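Side-chain contact in KaiC domain-containing protein (Pyrococcus horikoshii, PDB 2ZTS), which probably binds ATP as a KaiC-like P-loop protein, holding ADP and magnesium at its nucleotide site: residues C[165-168]-C[169-173]. Residues are numbered along the deposited sequence; the frame is centred on the assembly and turned at random.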
loop_
_atom_site.group_PDB
_atom_site.type_symbol
_atom_site.label_atom_id
_atom_site.label_comp_id
_atom_site.label_asym_id
_atom_site.label_seq_id
_atom_site.Cartn_x
_atom_site.Cartn_y
_atom_site.Cartn_z
ATOM N N ASN C 165 26.085 9.522 11.912
ATOM C CA ASN C 165 25.807 9.471 13.363
ATOM C C ASN C 165 27.127 9.397 14.118
ATOM O O ASN C 165 27.285 10.085 15.107
ATOM C CB ASN C 165 24.942 8.252 13.698
ATOM C CG ASN C 165 24.609 8.119 15.172
ATOM O OD1 ASN C 165 24.043 9.020 15.771
ATOM N ND2 ASN C 165 24.951 6.950 15.765
ATOM N N THR C 166 28.061 8.602 13.618
ATOM C CA THR C 166 29.331 8.424 14.285
ATOM C C THR C 166 30.106 9.763 14.324
ATOM O O THR C 166 30.646 10.095 15.363
ATOM C CB THR C 166 30.222 7.296 13.655
ATOM O OG1 THR C 166 30.564 7.658 12.314
ATOM C CG2 THR C 166 29.495 6.000 13.483
ATOM N N ILE C 167 30.133 10.526 13.221
ATOM C CA ILE C 167 30.838 11.784 13.278
ATOM C C ILE C 167 30.080 12.868 14.071
ATOM O O ILE C 167 30.736 13.639 14.709
ATOM C CB ILE C 167 31.357 12.325 11.882
ATOM C CG1 ILE C 167 30.236 12.954 11.105
ATOM C CG2 ILE C 167 31.967 11.253 11.051
ATOM C CD1 ILE C 167 29.979 14.347 11.523
ATOM N N LEU C 168 28.749 12.919 14.060
ATOM C CA LEU C 168 28.004 13.824 14.953
ATOM C C LEU C 168 28.337 13.658 16.449
ATOM O O LEU C 168 28.547 14.634 17.153
ATOM C CB LEU C 168 26.468 13.725 14.758
ATOM C CG LEU C 168 25.950 14.107 13.368
ATOM C CD1 LEU C 168 24.453 13.735 13.130
ATOM C CD2 LEU C 168 26.220 15.653 13.088
ATOM N N LEU C 169 28.357 12.423 16.907
ATOM C CA LEU C 169 28.678 12.073 18.275
ATOM C C LEU C 169 30.116 12.571 18.619
ATOM O O LEU C 169 30.347 13.148 19.674
ATOM C CB LEU C 169 28.556 10.522 18.454
ATOM C CG LEU C 169 27.224 9.884 18.951
ATOM C CD1 LEU C 169 25.971 10.616 18.467
ATOM C CD2 LEU C 169 27.103 8.350 18.625
ATOM N N GLU C 170 31.038 12.397 17.689
ATOM C CA GLU C 170 32.432 12.820 17.894
ATOM C C GLU C 170 32.543 14.314 17.992
ATOM O O GLU C 170 33.271 14.816 18.843
ATOM C CB GLU C 170 33.306 12.395 16.730
ATOM C CG GLU C 170 34.379 11.392 17.053
ATOM C CD GLU C 170 34.852 10.747 15.778
ATOM O OE1 GLU C 170 34.255 9.695 15.373
ATOM O OE2 GLU C 170 35.777 11.329 15.159
HETATM N N MSE C 171 31.821 15.033 17.143
HETATM C CA MSE C 171 31.951 16.475 17.101
HETATM C C MSE C 171 31.221 17.126 18.264
HETATM O O MSE C 171 31.588 18.213 18.692
HETATM C CB MSE C 171 31.408 17.029 15.809
HETATM C CG MSE C 171 32.294 16.759 14.638
HETATM SE SE MSE C 171 31.591 17.571 12.933
HETATM C CE MSE C 171 29.666 17.004 12.984
ATOM N N GLY C 172 30.194 16.481 18.795
ATOM C CA GLY C 172 29.452 17.084 19.881
ATOM C C GLY C 172 28.868 18.464 19.633
ATOM O O GLY C 172 28.753 19.221 20.590
ATOM N N VAL C 173 28.497 18.821 18.386
ATOM C CA VAL C 173 27.831 20.126 18.141
ATOM C C VAL C 173 26.304 19.990 18.218
ATOM O O VAL C 173 25.785 18.937 18.388
ATOM C CB VAL C 173 28.282 20.839 16.839
ATOM C CG1 VAL C 173 29.778 21.170 16.935
ATOM C CG2 VAL C 173 28.007 20.010 15.556
#
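Leu169 lies one helical turn beyond Asn165 and sets both methyls against one face of its amide, toward the oxygen and nitrogen end: CD1 comes 3.7 Å from Asn165 OD1, and CD2 sits 3.8 Å from Asn165 ND2. The asparagine meets it because CG stands opposite its own backbone nitrogen (chi1 180°). The last turn of helix 157-171 illustrates how one amphipathic helix end divides its faces. On the packed side, the selenomethionine Met171 turns toward Leu168, although the modelled position of its CE is doubtful because it crowds Ile167 CD1. On the solvent side, Thr166 and Glu170 share little beyond a backbone bond, Glu170 N to Thr166 O at 3.3 Å, while Thr166 OG1 bonds back to Lys163 O. The final i to i+4 bond runs from Gly172 N to Leu168 O (3.0 Å), and Gly172, with positive phi, then turns the chain out of the helix. Replacing Leu169 by alanine would probably uncover that face of the Asn165 amide and open a gap beside Arg70 of a neighbouring subunit. Inward, Leu168 and Met171 rest on Leu139 of strand 138-142, and Met171 also reaches Tyr128 and Val131 of helix 120-134. Beyond Val173, which also touches Leu139, the chain continues along strand 174-179 of the central sheet.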